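Local coordinates for protein cytochrome c6 (PDB 4EIE) that probably carries electrons in the photosynthetic thylakoid by way of a covalently bound heme c, at residues A46-V51 with A72-V77. Numbering follows the deposited sequence.
With HEC (heme c), chain B.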
loop_
_atom_site.group_PDB
_atom_site.type_symbol
_atom_site.label_atom_id
_atom_site.label_comp_id
_atom_site.label_asym_id
_atom_site.label_seq_id
_atom_site.Cartn_x
_atom_site.Cartn_y
_atom_site.Cartn_z
ATOM N N ALA A 46 6.321 0.787 -8.010
ATOM C CA ALA A 46 5.466 -0.381 -8.117
ATOM C C ALA A 46 4.234 -0.219 -7.243
ATOM O O ALA A 46 3.113 -0.545 -7.644
ATOM C CB ALA A 46 6.252 -1.629 -7.726
ATOM N N ILE A 47 4.437 0.238 -6.024
ATOM C CA ILE A 47 3.333 0.436 -5.111
ATOM C C ILE A 47 2.387 1.533 -5.565
ATOM O O ILE A 47 1.180 1.365 -5.565
ATOM C CB ILE A 47 3.864 0.673 -3.677
ATOM C CG1 ILE A 47 4.602 -0.553 -3.158
ATOM C CG2 ILE A 47 2.731 1.046 -2.715
ATOM C CD1 ILE A 47 5.535 -0.280 -2.001
ATOM N N ALA A 48 2.970 2.659 -6.002
ATOM C CA ALA A 48 2.168 3.775 -6.466
ATOM C C ALA A 48 1.331 3.380 -7.662
ATOM O O ALA A 48 0.188 3.800 -7.778
ATOM C CB ALA A 48 3.066 4.973 -6.813
ATOM N N ASN A 49 1.878 2.563 -8.562
ATOM C CA ASN A 49 1.082 2.149 -9.731
ATOM C C ASN A 49 -0.140 1.383 -9.294
ATOM O O ASN A 49 -1.237 1.583 -9.837
ATOM C CB ASN A 49 1.926 1.317 -10.679
ATOM C CG ASN A 49 2.926 2.148 -11.476
ATOM O OD1 ASN A 49 2.797 3.344 -11.570
ATOM N ND2 ASN A 49 3.899 1.466 -12.063
ATOM N N LEU A 50 0.000 0.469 -8.342
ATOM C CA LEU A 50 -1.126 -0.308 -7.825
ATOM C C LEU A 50 -2.120 0.600 -7.124
ATOM O O LEU A 50 -3.323 0.490 -7.323
ATOM C CB LEU A 50 -0.658 -1.376 -6.905
ATOM C CG LEU A 50 -1.762 -2.176 -6.203
ATOM C CD1 LEU A 50 -2.745 -2.821 -7.152
ATOM C CD2 LEU A 50 -1.192 -3.164 -5.256
ATOM N N VAL A 51 -1.644 1.485 -6.251
ATOM C CA VAL A 51 -2.570 2.357 -5.533
ATOM C C VAL A 51 -3.348 3.186 -6.508
ATOM O O VAL A 51 -4.543 3.423 -6.336
ATOM C CB VAL A 51 -1.770 3.222 -4.543
ATOM C CG1 VAL A 51 -2.638 4.291 -3.951
ATOM C CG2 VAL A 51 -1.215 2.333 -3.397
ATOM N N ALA A 72 3.384 9.624 -1.121
ATOM C CA ALA A 72 3.704 9.566 0.268
ATOM C C ALA A 72 3.279 8.235 0.913
ATOM O O ALA A 72 4.030 7.638 1.672
ATOM C CB ALA A 72 3.067 10.731 1.016
ATOM N N VAL A 73 2.065 7.788 0.619
ATOM C CA VAL A 73 1.608 6.536 1.222
ATOM C C VAL A 73 2.426 5.351 0.653
ATOM O O VAL A 73 2.662 4.375 1.351
ATOM C CB VAL A 73 0.104 6.349 1.086
ATOM C CG1 VAL A 73 -0.358 5.974 -0.337
ATOM C CG2 VAL A 73 -0.381 5.310 2.087
ATOM N N SER A 74 2.841 5.446 -0.601
ATOM C CA SER A 74 3.609 4.395 -1.205
ATOM C C SER A 74 4.972 4.258 -0.552
ATOM O O SER A 74 5.443 3.152 -0.318
ATOM C CB SER A 74 3.726 4.596 -2.715
ATOM O OG SER A 74 2.448 4.484 -3.341
ATOM N N GLN A 75 5.613 5.385 -0.273
ATOM C CA GLN A 75 6.868 5.370 0.466
ATOM C C GLN A 75 6.658 4.782 1.849
ATOM O O GLN A 75 7.466 3.956 2.319
ATOM C CB GLN A 75 7.435 6.772 0.564
ATOM C CG GLN A 75 8.670 6.889 1.460
ATOM C CD GLN A 75 9.834 6.054 0.965
ATOM O OE1 GLN A 75 10.222 6.136 -0.197
ATOM N NE2 GLN A 75 10.450 5.305 1.886
ATOM N N TYR A 76 5.591 5.162 2.544
ATOM C CA TYR A 76 5.326 4.595 3.878
ATOM C C TYR A 76 5.201 3.082 3.803
ATOM O O TYR A 76 5.805 2.347 4.580
ATOM C CB TYR A 76 4.061 5.234 4.442
ATOM C CG TYR A 76 3.623 4.614 5.731
ATOM C CD1 TYR A 76 4.326 4.893 6.925
ATOM C CD2 TYR A 76 2.511 3.810 5.809
ATOM C CE1 TYR A 76 3.929 4.342 8.137
ATOM C CE2 TYR A 76 2.130 3.212 7.044
ATOM C CZ TYR A 76 2.840 3.538 8.164
ATOM O OH TYR A 76 2.462 3.001 9.373
ATOM N N VAL A 77 4.403 2.592 2.855
ATOM C CA VAL A 77 4.233 1.171 2.706
ATOM C C VAL A 77 5.523 0.467 2.366
ATOM O O VAL A 77 5.818 -0.615 2.890
ATOM C CB VAL A 77 3.131 0.866 1.678
ATOM C CG1 VAL A 77 3.086 -0.611 1.288
ATOM C CG2 VAL A 77 1.791 1.280 2.236
HETATM FE FE HEC B . -4.653 -2.744 -0.878
HETATM C CHA HEC B . -3.257 -5.412 -2.404
HETATM C CHB HEC B . -1.640 -1.151 -0.882
HETATM C CHC HEC B . -6.129 0.082 0.313
HETATM C CHD HEC B . -7.539 -4.450 -0.508
HETATM N NA HEC B . -2.826 -3.228 -1.457
HETATM C C1A HEC B . -2.414 -4.405 -2.035
HETATM C C2A HEC B . -1.003 -4.394 -2.270
HETATM C C3A HEC B . -0.543 -3.180 -1.853
HETATM C C4A HEC B . -1.682 -2.453 -1.374
HETATM C CMA HEC B . 0.858 -2.638 -1.910
HETATM C CAA HEC B . -0.200 -5.540 -2.836
HETATM C CBA HEC B . 0.143 -6.546 -1.742
HETATM C CGA HEC B . 0.799 -7.806 -2.223
HETATM O O1A HEC B . 0.815 -8.111 -3.417
HETATM O O2A HEC B . 1.297 -8.623 -1.361
HETATM N NB HEC B . -4.038 -0.902 -0.418
HETATM C C1B HEC B . -2.760 -0.437 -0.469
HETATM C C2B HEC B . -2.702 0.953 -0.056
HETATM C C3B HEC B . -3.970 1.323 0.184
HETATM C C4B HEC B . -4.795 0.141 -0.011
HETATM C CMB HEC B . -1.457 1.750 0.096
HETATM C CAB HEC B . -4.545 2.672 0.630
HETATM C CBB HEC B . -4.343 3.761 -0.354
HETATM N NC HEC B . -6.487 -2.297 -0.241
HETATM C C1C HEC B . -6.878 -1.114 0.304
HETATM C C2C HEC B . -8.180 -1.238 0.892
HETATM C C3C HEC B . -8.573 -2.501 0.692
HETATM C C4C HEC B . -7.519 -3.169 -0.046
HETATM C CMC HEC B . -8.835 -0.139 1.714
HETATM C CAC HEC B . -9.840 -3.206 1.165
HETATM C CBC HEC B . -11.075 -2.573 0.723
HETATM N ND HEC B . -5.284 -4.556 -1.373
HETATM C C1D HEC B . -6.549 -5.088 -1.225
HETATM C C2D HEC B . -6.706 -6.309 -1.901
HETATM C C3D HEC B . -5.488 -6.561 -2.515
HETATM C C4D HEC B . -4.619 -5.503 -2.138
HETATM C CMD HEC B . -7.955 -7.134 -1.988
HETATM C CAD HEC B . -5.160 -7.704 -3.435
HETATM C CBD HEC B . -5.285 -7.259 -4.888
HETATM C CGD HEC B . -5.088 -8.460 -5.780
HETATM O O1D HEC B . -6.045 -9.117 -6.180
HETATM O O2D HEC B . -3.968 -8.859 -6.012
#
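In the class I cytochrome c fold, the wall of the heme crevice is built partly where helix 44-53 crosses the C-terminal helix 67-82, and here Ile47 and Ala48 pack onto Ser74 while Ile47 also reaches Val77. The short segments approach to 8.7 Å between axes at 126°; the small Ala48 and Ser74 face each other where the backbones come nearest, which probably permits this spacing. Ser74 pushes its hydroxyl into the first helix, OG sitting 3.2 Å from Ala48 CA. It makes no hydrogen bond across the gap, since the Ala48 N-H is badly angled for it. With OG beside its own backbone N (chi1 -65°), the hydroxyl is bonded instead to Ile70 O, one turn back, which satisfies this buried polar atom within its own helix. Ile47 straddles the serine: CG2 lies against the Ser74 CB–OG end, while the CG1 branch, anti to the carbonyl carbon, brings CD1 within 4.1 Å of Val77 CG1. Cutting Ile47 back to an alanine would probably cost Val77 CG1 its apolar neighbour on helix 44-53 and open a gap beside Ser74. Next to this seam the helices flank the porphyrin at its methyl CMB. Val51 CG2 approaches heme CMB to 3.5 Å from one face; Val77 CG2 comes from the other, at 3.9 Å from heme CMB. On Val51's side, Leu50 CD2 lies over the pyrrole ring, 3.2 Å from heme C2A. Val51 also neighbours Met58, one of the iron's two axial ligands, and Phe10 of helix 5-13 packs on Val77. Apolar helix side chains lining the porphyrin typify the class I cytochrome c heme crevice.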